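TRAP dicarboxylate transporter, DctP subunit (Anaerococcus prevoti, PDB 4N91) binds D-glucuronate, as both its alpha and beta anomers, and probably delivers it to a TRAP transporter as the extracytoplasmic solute-binding subunit. Local coordinates at residues A[308-311]-A[312-316]; A[296-300]-A[301-305]; A[203-207]-A[208-212]. All coordinates share one frame; numbering follows the deposited sequence.

Contact 1: residues A[308-311]-A[312-316]; sequences APLT and KEVLE
L310 and V314 lie side by side and point the same way, one helical turn apart. The touch is between methyl branches, L310 CD1 against V314 CG2 at 3.9 Å. L310 reaches it with CG anti to the backbone N (chi1 -176°), which lays the side chain beside its own carbonyl carbon. T311 and L315 form a second such pair. Here T311 CG2 meets L315 CD1 at 3.8 Å. E313 folds back along the previous turn instead. E313 CG lies 3.1 Å from P309 O, and the E313 carboxylate passes the proline ring, with OE2 3.8 Å from P309 CB. That carboxylate is held by a salt bridge from OE2 to R184. On the exposed side, K312 NZ meets E316 OE2 on its syn side at 2.8 Å, an i to i+4 salt bridge. The backbone beneath is alpha-helical, with E313 N to P309 O at 2.8 Å. The bond from K312 N to A308 O is weak. P309 has no N-H to give, and the helix is kinked there. Helix 301-317 turns buried L310 onto T181, R184, M185 and L188 of helix 180-188, while V314 and L315 rest on loop residue L321.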
ATOM      1  N   ALA A 308     -14.737  -5.118  13.550  1.00 23.43           N
ATOM      2  CA  ALA A 308     -14.147  -6.239  14.288  1.00 27.11           C
ATOM      3  C   ALA A 308     -14.507  -7.619  13.712  1.00 25.96           C
ATOM      4  O   ALA A 308     -13.650  -8.511  13.646  1.00 25.28           O
ATOM      5  CB  ALA A 308     -14.531  -6.157  15.760  1.00 26.45           C
ATOM      6  N   PRO A 309     -15.764  -7.807  13.276  1.00 24.77           N
ATOM      7  CA  PRO A 309     -16.100  -9.120  12.708  1.00 25.61           C
ATOM      8  C   PRO A 309     -15.231  -9.524  11.525  1.00 27.21           C
ATOM      9  O   PRO A 309     -15.044 -10.705  11.279  1.00 24.74           O
ATOM     10  CB  PRO A 309     -17.551  -8.951  12.261  1.00 25.41           C
ATOM     11  CG  PRO A 309     -18.092  -7.900  13.152  1.00 26.76           C
ATOM     12  CD  PRO A 309     -16.947  -6.933  13.352  1.00 23.85           C
ATOM     13  N   LEU A 310     -14.696  -8.559  10.794  1.00 24.97           N
ATOM     14  CA  LEU A 310     -13.856  -8.881   9.656  1.00 20.41           C
ATOM     15  C   LEU A 310     -12.606  -9.648  10.069  1.00 20.39           C
ATOM     16  O   LEU A 310     -12.224 -10.626   9.433  1.00 22.10           O
ATOM     17  CB  LEU A 310     -13.457  -7.600   8.928  1.00 19.40           C
ATOM     18  CG  LEU A 310     -12.650  -7.763   7.650  1.00 21.46           C
ATOM     19  CD1 LEU A 310     -13.297  -8.747   6.753  1.00 26.38           C
ATOM     20  CD2 LEU A 310     -12.541  -6.399   6.946  1.00 22.93           C
ATOM     21  N   THR A 311     -11.967  -9.202  11.139  1.00 19.81           N
ATOM     22  CA  THR A 311     -10.780  -9.886  11.635  1.00 22.43           C
ATOM     23  C   THR A 311     -11.131 -11.288  12.110  1.00 23.17           C
ATOM     24  O   THR A 311     -10.404 -12.249  11.826  1.00 23.60           O
ATOM     25  CB  THR A 311     -10.117  -9.080  12.744  1.00 23.23           C
ATOM     26  OG1 THR A 311      -9.613  -7.856  12.188  1.00 22.35           O
ATOM     27  CG2 THR A 311      -8.978  -9.851  13.407  1.00 26.41           C
ATOM     28  N   LYS A 312     -12.237 -11.407  12.838  1.00 22.09           N
ATOM     29  CA  LYS A 312     -12.702 -12.715  13.293  1.00 23.77           C
ATOM     30  C   LYS A 312     -12.935 -13.650  12.110  1.00 22.79           C
ATOM     31  O   LYS A 312     -12.526 -14.806  12.145  1.00 25.44           O
ATOM     32  CB  LYS A 312     -13.979 -12.573  14.128  1.00 27.22           C
ATOM     33  CG  LYS A 312     -14.561 -13.900  14.622  1.00 32.80           C
ATOM     34  CD  LYS A 312     -15.866 -13.688  15.387  1.00 44.44           C
ATOM     35  CE  LYS A 312     -16.288 -14.939  16.160  1.00 50.48           C
ATOM     36  NZ  LYS A 312     -17.105 -15.874  15.336  1.00 54.41           N
ATOM     37  N   GLU A 313     -13.583 -13.139  11.061  1.00 22.91           N
ATOM     38  CA  GLU A 313     -13.945 -13.933   9.897  1.00 25.52           C
ATOM     39  C   GLU A 313     -12.713 -14.360   9.130  1.00 24.46           C
ATOM     40  O   GLU A 313     -12.603 -15.489   8.683  1.00 26.56           O
ATOM     41  CB  GLU A 313     -14.838 -13.104   8.952  1.00 29.70           C
ATOM     42  CG  GLU A 313     -16.246 -12.886   9.459  1.00 37.69           C
ATOM     43  CD  GLU A 313     -16.984 -11.753   8.738  1.00 38.02           C
ATOM     44  OE1 GLU A 313     -16.538 -11.302   7.652  1.00 36.82           O
ATOM     45  OE2 GLU A 313     -18.025 -11.305   9.275  1.00 40.83           O
ATOM     46  N   VAL A 314     -11.795 -13.427   8.946  1.00 22.91           N
ATOM     47  CA  VAL A 314     -10.608 -13.679   8.131  1.00 20.47           C
ATOM     48  C   VAL A 314      -9.743 -14.708   8.832  1.00 23.71           C
ATOM     49  O   VAL A 314      -9.257 -15.658   8.207  1.00 24.08           O
ATOM     50  CB  VAL A 314      -9.831 -12.385   7.850  1.00 21.00           C
ATOM     51  CG1 VAL A 314      -8.422 -12.673   7.342  1.00 24.08           C
ATOM     52  CG2 VAL A 314     -10.598 -11.514   6.861  1.00 25.49           C
ATOM     53  N   LEU A 315      -9.558 -14.546  10.139  1.00 20.81           N
ATOM     54  CA  LEU A 315      -8.707 -15.472  10.878  1.00 23.21           C
ATOM     55  C   LEU A 315      -9.321 -16.868  10.923  1.00 26.50           C
ATOM     56  O   LEU A 315      -8.611 -17.880  10.799  1.00 29.34           O
ATOM     57  CB  LEU A 315      -8.461 -14.970  12.295  1.00 25.02           C
ATOM     58  CG  LEU A 315      -7.586 -13.725  12.417  1.00 25.63           C
ATOM     59  CD1 LEU A 315      -7.458 -13.298  13.877  1.00 26.31           C
ATOM     60  CD2 LEU A 315      -6.208 -13.930  11.811  1.00 30.26           C
ATOM     61  N   GLU A 316     -10.636 -16.933  11.100  1.00 25.32           N
ATOM     62  CA  GLU A 316     -11.320 -18.229  11.176  1.00 30.67           C
ATOM     63  C   GLU A 316     -11.229 -18.989   9.867  1.00 28.63           C
ATOM     64  O   GLU A 316     -11.164 -20.217   9.865  1.00 29.90           O
ATOM     65  CB  GLU A 316     -12.797 -18.061  11.530  1.00 35.08           C
ATOM     66  CG  GLU A 316     -13.056 -17.811  12.999  1.00 47.97           C
ATOM     67  CD  GLU A 316     -14.487 -17.358  13.287  1.00 55.42           C
ATOM     68  OE1 GLU A 316     -15.209 -16.974  12.336  1.00 56.24           O
ATOM     69  OE2 GLU A 316     -14.884 -17.389  14.476  1.00 60.16           O
TER

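Contact 2: residues A[296-300]-A[301-305]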
ATOM      1  N   ILE A 296     -10.481  16.107  10.392  1.00 15.67           N
ATOM      2  CA  ILE A 296     -11.325  15.710  11.504  1.00 16.62           C
ATOM      3  C   ILE A 296     -10.673  14.556  12.263  1.00 18.56           C
ATOM      4  O   ILE A 296      -9.997  13.712  11.657  1.00 18.25           O
ATOM      5  CB  ILE A 296     -12.713  15.286  10.980  1.00 17.67           C
ATOM      6  CG1 ILE A 296     -13.370  16.471  10.258  1.00 26.43           C
ATOM      7  CG2 ILE A 296     -13.582  14.784  12.116  1.00 19.49           C
ATOM      8  CD1 ILE A 296     -14.592  16.079   9.468  1.00 25.23           C
ATOM      9  N   TYR A 297     -10.848  14.551  13.595  1.00 18.31           N
ATOM     10  CA  TYR A 297     -10.242  13.541  14.466  1.00 20.81           C
ATOM     11  C   TYR A 297     -11.326  12.799  15.212  1.00 22.84           C
ATOM     12  O   TYR A 297     -11.612  13.106  16.379  1.00 22.55           O
ATOM     13  CB  TYR A 297      -9.249  14.220  15.433  1.00 23.73           C
ATOM     14  CG  TYR A 297      -8.217  15.014  14.673  1.00 25.03           C
ATOM     15  CD1 TYR A 297      -7.058  14.420  14.228  1.00 29.00           C
ATOM     16  CD2 TYR A 297      -8.441  16.342  14.343  1.00 31.57           C
ATOM     17  CE1 TYR A 297      -6.122  15.144  13.499  1.00 27.66           C
ATOM     18  CE2 TYR A 297      -7.508  17.068  13.610  1.00 33.70           C
ATOM     19  CZ  TYR A 297      -6.355  16.447  13.188  1.00 30.74           C
ATOM     20  OH  TYR A 297      -5.430  17.161  12.452  1.00 39.49           O
ATOM     21  N   PRO A 298     -11.957  11.825  14.544  1.00 17.17           N
ATOM     22  CA  PRO A 298     -13.112  11.156  15.129  1.00 21.59           C
ATOM     23  C   PRO A 298     -12.710  10.152  16.200  1.00 21.02           C
ATOM     24  O   PRO A 298     -11.568   9.696  16.256  1.00 22.35           O
ATOM     25  CB  PRO A 298     -13.715  10.420  13.933  1.00 20.74           C
ATOM     26  CG  PRO A 298     -12.517  10.097  13.068  1.00 21.90           C
ATOM     27  CD  PRO A 298     -11.645  11.318  13.190  1.00 17.02           C
ATOM     28  N   ASP A 299     -13.673   9.809  17.040  1.00 23.61           N
ATOM     29  CA  ASP A 299     -13.542   8.697  17.954  1.00 22.93           C
ATOM     30  C   ASP A 299     -13.387   7.421  17.124  1.00 23.31           C
ATOM     31  O   ASP A 299     -14.255   7.087  16.323  1.00 24.87           O
ATOM     32  CB  ASP A 299     -14.798   8.658  18.806  1.00 24.20           C
ATOM     33  CG  ASP A 299     -14.794   7.531  19.814  1.00 33.19           C
ATOM     34  OD1 ASP A 299     -13.768   6.819  19.954  1.00 33.16           O
ATOM     35  OD2 ASP A 299     -15.839   7.377  20.469  1.00 32.03           O
ATOM     36  N   GLN A 300     -12.272   6.724  17.291  1.00 24.06           N
ATOM     37  CA  GLN A 300     -12.026   5.513  16.509  1.00 21.45           C
ATOM     38  C   GLN A 300     -12.822   4.305  16.986  1.00 22.73           C
ATOM     39  O   GLN A 300     -13.087   3.392  16.198  1.00 22.36           O
ATOM     40  CB  GLN A 300     -10.527   5.192  16.454  1.00 24.97           C
ATOM     41  CG  GLN A 300      -9.749   6.277  15.728  1.00 26.26           C
ATOM     42  CD  GLN A 300      -8.271   5.982  15.590  1.00 39.20           C
ATOM     43  OE1 GLN A 300      -7.776   4.975  16.079  1.00 44.96           O
ATOM     44  NE2 GLN A 300      -7.552   6.880  14.913  1.00 37.74           N
ATOM     45  N   LYS A 301     -13.224   4.285  18.264  1.00 20.81           N
ATOM     46  CA  LYS A 301     -13.852   3.073  18.821  1.00 21.86           C
ATOM     47  C   LYS A 301     -15.067   2.560  18.025  1.00 21.00           C
ATOM     48  O   LYS A 301     -15.187   1.356  17.785  1.00 25.24           O
ATOM     49  CB  LYS A 301     -14.218   3.267  20.294  1.00 25.83           C
ATOM     50  CG  LYS A 301     -14.896   2.036  20.889  1.00 35.52           C
ATOM     51  CD  LYS A 301     -14.871   2.033  22.415  1.00 36.91           C
ATOM     52  CE  LYS A 301     -15.616   0.826  22.956  1.00 41.12           C
ATOM     53  NZ  LYS A 301     -15.027  -0.449  22.482  1.00 43.78           N
ATOM     54  N   PRO A 302     -15.964   3.463  17.586  1.00 21.29           N
ATOM     55  CA  PRO A 302     -17.097   2.928  16.825  1.00 20.72           C
ATOM     56  C   PRO A 302     -16.683   2.278  15.493  1.00 22.37           C
ATOM     57  O   PRO A 302     -17.336   1.326  15.049  1.00 21.74           O
ATOM     58  CB  PRO A 302     -17.974   4.154  16.604  1.00 26.14           C
ATOM     59  CG  PRO A 302     -17.674   5.023  17.761  1.00 28.41           C
ATOM     60  CD  PRO A 302     -16.197   4.853  18.003  1.00 24.47           C
ATOM     61  N   PHE A 303     -15.610   2.761  14.876  1.00 20.73           N
ATOM     62  CA  PHE A 303     -15.115   2.145  13.642  1.00 18.01           C
ATOM     63  C   PHE A 303     -14.536   0.768  13.977  1.00 18.86           C
ATOM     64  O   PHE A 303     -14.840  -0.222  13.323  1.00 19.09           O
ATOM     65  CB  PHE A 303     -14.069   3.018  12.955  1.00 19.63           C
ATOM     66  CG  PHE A 303     -14.611   4.324  12.427  1.00 19.53           C
ATOM     67  CD1 PHE A 303     -15.069   4.427  11.119  1.00 20.00           C
ATOM     68  CD2 PHE A 303     -14.656   5.443  13.229  1.00 19.67           C
ATOM     69  CE1 PHE A 303     -15.571   5.606  10.625  1.00 18.62           C
ATOM     70  CE2 PHE A 303     -15.156   6.655  12.739  1.00 21.51           C
ATOM     71  CZ  PHE A 303     -15.608   6.735  11.429  1.00 21.58           C
ATOM     72  N   VAL A 304     -13.727   0.709  15.029  1.00 18.90           N
ATOM     73  CA  VAL A 304     -13.100  -0.544  15.457  1.00 18.26           C
ATOM     74  C   VAL A 304     -14.176  -1.587  15.690  1.00 22.20           C
ATOM     75  O   VAL A 304     -14.094  -2.696  15.192  1.00 21.42           O
ATOM     76  CB  VAL A 304     -12.285  -0.336  16.742  1.00 20.94           C
ATOM     77  CG1 VAL A 304     -11.762  -1.663  17.271  1.00 26.52           C
ATOM     78  CG2 VAL A 304     -11.126   0.636  16.489  1.00 20.03           C
ATOM     79  N   ASP A 305     -15.212  -1.216  16.432  1.00 21.46           N
ATOM     80  CA  ASP A 305     -16.252  -2.170  16.799  1.00 24.10           C
ATOM     81  C   ASP A 305     -17.056  -2.623  15.574  1.00 22.04           C
ATOM     82  O   ASP A 305     -17.421  -3.806  15.463  1.00 23.31           O
ATOM     83  CB  ASP A 305     -17.176  -1.552  17.857  1.00 27.25           C
ATOM     84  CG  ASP A 305     -16.483  -1.370  19.214  1.00 32.72           C
ATOM     85  OD1 ASP A 305     -15.416  -1.972  19.443  1.00 34.24           O
ATOM     86  OD2 ASP A 305     -17.007  -0.620  20.053  1.00 35.14           O
TER
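The F303 ring takes D299 O and Q300 O at its edge, close to the ring plane, with D299 O 3.5 Å from CD2. P298 CB approaches the same ring obliquely, 4.2 Å from F303 CE2. This is the N-terminal cap of helix 301-317, where the loop after strand 294-296 turns into the first helical turn. D299 supplies the side-chain capping bond. Its CG stands anti to the backbone N (chi1 180°), which swings the carboxylate forward beside the helix start. D299 OD1 then accepts from K301 N at 3.1 Å. The donor comes from above the carboxylate plane, 57° out of it. The D299 side chain crosses that of P302 at about a right angle, with D299 CG 3.5 Å from P302 CD. The N terminus of the helix would probably stabilise the negative charge of D299. Q300 O starts the helical bonding. Q300 O accepts from V304 N at 3.0 Å, and more weakly from F303 N. The side chain of Q300 gives NE2 to Y234 O on strand 231-238. F303 also touches D235 of that strand. K301 bends at its last torsion, and its NZ meets the syn lone pair of D305 OD2 at 3.1 Å.

Contact 3: residues A[203-207]-A[208-212]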
ATOM      1  N   THR A 203     -11.046  11.542 -11.231  1.00 14.66           N
ATOM      2  CA  THR A 203     -12.172  11.800 -12.115  1.00 14.67           C
ATOM      3  C   THR A 203     -13.479  11.194 -11.602  1.00 14.92           C
ATOM      4  O   THR A 203     -14.546  11.761 -11.828  1.00 15.28           O
ATOM      5  CB  THR A 203     -11.885  11.315 -13.558  1.00 18.86           C
ATOM      6  OG1 THR A 203     -11.570   9.948 -13.539  1.00 22.37           O
ATOM      7  CG2 THR A 203     -10.708  12.055 -14.162  1.00 19.68           C
ATOM      8  N   ALA A 204     -13.402  10.074 -10.887  1.00 12.66           N
ATOM      9  CA  ALA A 204     -14.587   9.465 -10.319  1.00 13.55           C
ATOM     10  C   ALA A 204     -15.160  10.387  -9.232  1.00 16.49           C
ATOM     11  O   ALA A 204     -16.370  10.530  -9.117  1.00 15.89           O
ATOM     12  CB  ALA A 204     -14.294   8.103  -9.786  1.00 15.74           C
ATOM     13  N   LEU A 205     -14.290  11.016  -8.438  1.00 13.89           N
ATOM     14  CA  LEU A 205     -14.748  11.981  -7.433  1.00 14.54           C
ATOM     15  C   LEU A 205     -15.360  13.229  -8.101  1.00 13.95           C
ATOM     16  O   LEU A 205     -16.408  13.723  -7.690  1.00 17.46           O
ATOM     17  CB  LEU A 205     -13.586  12.415  -6.534  1.00 13.70           C
ATOM     18  CG  LEU A 205     -13.041  11.368  -5.568  1.00 15.77           C
ATOM     19  CD1 LEU A 205     -11.671  11.802  -5.075  1.00 17.77           C
ATOM     20  CD2 LEU A 205     -13.999  11.112  -4.397  1.00 19.72           C
ATOM     21  N   GLN A 206     -14.682  13.734  -9.111  1.00 14.15           N
ATOM     22  CA  GLN A 206     -15.119  14.945  -9.780  1.00 19.56           C
ATOM     23  C   GLN A 206     -16.486  14.746 -10.433  1.00 20.39           C
ATOM     24  O   GLN A 206     -17.332  15.643 -10.409  1.00 22.75           O
ATOM     25  CB  GLN A 206     -14.099  15.344 -10.846  1.00 21.57           C
ATOM     26  CG  GLN A 206     -14.425  16.653 -11.532  1.00 36.54           C
ATOM     27  CD  GLN A 206     -14.484  17.822 -10.566  1.00 50.16           C
ATOM     28  OE1 GLN A 206     -13.743  17.865  -9.581  1.00 51.21           O
ATOM     29  NE2 GLN A 206     -15.366  18.788 -10.851  1.00 59.02           N
ATOM     30  N   SER A 207     -16.712  13.575 -11.010  1.00 16.39           N
ATOM     31  CA  SER A 207     -17.950  13.314 -11.750  1.00 19.02           C
ATOM     32  C   SER A 207     -19.101  12.869 -10.841  1.00 21.97           C
ATOM     33  O   SER A 207     -20.230  12.728 -11.298  1.00 22.20           O
ATOM     34  CB  SER A 207     -17.706  12.242 -12.807  1.00 19.38           C
ATOM     35  OG  SER A 207     -17.493  10.974 -12.182  1.00 23.64           O
ATOM     36  N   GLY A 208     -18.806  12.625  -9.571  1.00 17.58           N
ATOM     37  CA  GLY A 208     -19.814  12.250  -8.605  1.00 19.10           C
ATOM     38  C   GLY A 208     -20.192  10.780  -8.659  1.00 16.27           C
ATOM     39  O   GLY A 208     -21.146  10.374  -8.022  1.00 20.17           O
ATOM     40  N   ILE A 209     -19.416   9.978  -9.378  1.00 14.72           N
ATOM     41  CA  ILE A 209     -19.613   8.533  -9.432  1.00 16.43           C
ATOM     42  C   ILE A 209     -19.368   7.884  -8.068  1.00 15.83           C
ATOM     43  O   ILE A 209     -19.990   6.883  -7.726  1.00 16.70           O
ATOM     44  CB  ILE A 209     -18.680   7.962 -10.514  1.00 21.88           C
ATOM     45  CG1 ILE A 209     -19.348   8.157 -11.874  1.00 32.90           C
ATOM     46  CG2 ILE A 209     -18.346   6.536 -10.272  1.00 28.83           C
ATOM     47  CD1 ILE A 209     -18.398   7.903 -13.020  1.00 36.61           C
ATOM     48  N   ILE A 210     -18.464   8.479  -7.296  1.00 14.55           N
ATOM     49  CA  ILE A 210     -18.231   8.086  -5.906  1.00 13.66           C
ATOM     50  C   ILE A 210     -18.349   9.326  -5.026  1.00 14.59           C
ATOM     51  O   ILE A 210     -18.156  10.440  -5.501  1.00 14.89           O
ATOM     52  CB  ILE A 210     -16.845   7.446  -5.700  1.00 12.72           C
ATOM     53  CG1 ILE A 210     -15.760   8.284  -6.357  1.00 15.10           C
ATOM     54  CG2 ILE A 210     -16.863   6.027  -6.236  1.00 13.50           C
ATOM     55  CD1 ILE A 210     -14.357   7.786  -6.120  1.00 16.62           C
ATOM     56  N   ASP A 211     -18.636   9.093  -3.750  1.00 14.74           N
ATOM     57  CA  ASP A 211     -18.818  10.130  -2.753  1.00 14.67           C
ATOM     58  C   ASP A 211     -17.573  10.421  -1.924  1.00 14.69           C
ATOM     59  O   ASP A 211     -17.531  11.399  -1.178  1.00 14.48           O
ATOM     60  CB  ASP A 211     -19.954   9.707  -1.827  1.00 14.88           C
ATOM     61  CG  ASP A 211     -21.266   9.547  -2.579  1.00 18.91           C
ATOM     62  OD1 ASP A 211     -21.723  10.551  -3.186  1.00 21.20           O
ATOM     63  OD2 ASP A 211     -21.805   8.429  -2.583  1.00 19.59           O
ATOM     64  N   GLY A 212     -16.562   9.575  -2.064  1.00 13.98           N
ATOM     65  CA  GLY A 212     -15.385   9.653  -1.236  1.00 12.89           C
ATOM     66  C   GLY A 212     -14.496   8.458  -1.475  1.00 13.70           C
ATOM     67  O   GLY A 212     -14.746   7.627  -2.350  1.00 12.69           O
TER
HETATM   68  O   HOH W   1     -18.019  13.217  -5.518  1.00 26.33           O
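I210 packs its CD1 methyl against two helix side chains, A204 CB at 3.7 Å and L205 CD2 at 3.8 Å. L205 and I210 cross obliquely. L205 CD2 reaches the backbone of G212, 3.7 Å from its CA. I210 gets there with CG1 between its backbone N and carbonyl carbon (chi1 48°), which folds the ethyl branch back over A204. I209 turns to S207, with I209 CD1 3.3 Å from S207 OG. That hydroxyl donates to T203 O, which also accepts from S207 N. Were L205 cut back to an alanine, a gap would probably open beside I210 CD1 and G212 CA, leaving the I210 branch able to shift. The backbone that sets these side chains is a Schellman motif closing helix 201-207. G208 has a phi of 81°, and a CB there would clash with S207 O. G208 N donates to L205 O at 3.2 Å, from above the carbonyl plane. I209 N and I210 N give weak bonds to A204 O. A water donates to L205 O and I210 O, each at 2.8 Å. Further out, D211 OD2 accepts from K173 N, and G212 pairs through its backbone with R175, a glucuronate-binding residue near I210.

From the N terminus the order is contact 3, contact 2, contact 1. The three follow in series, and none nests in or crosses another. Contact 3 closes the turn between helix 201-207 and strand 212-215, an outermost strand of a four-stranded mixed sheet. Contact 2 closes the turn out of strand 294-296, the other outermost strand of that sheet, into helix 301-317. Contact 1 closes no loop and lies further along the same helix, where it rests on helix 180-188. Two residues separate contacts 1 and 2, whose centres are 19 Å apart. Contact 3 touches neither: its nearest atoms are about 12 Å from contact 2 and about 17 Å from contact 1.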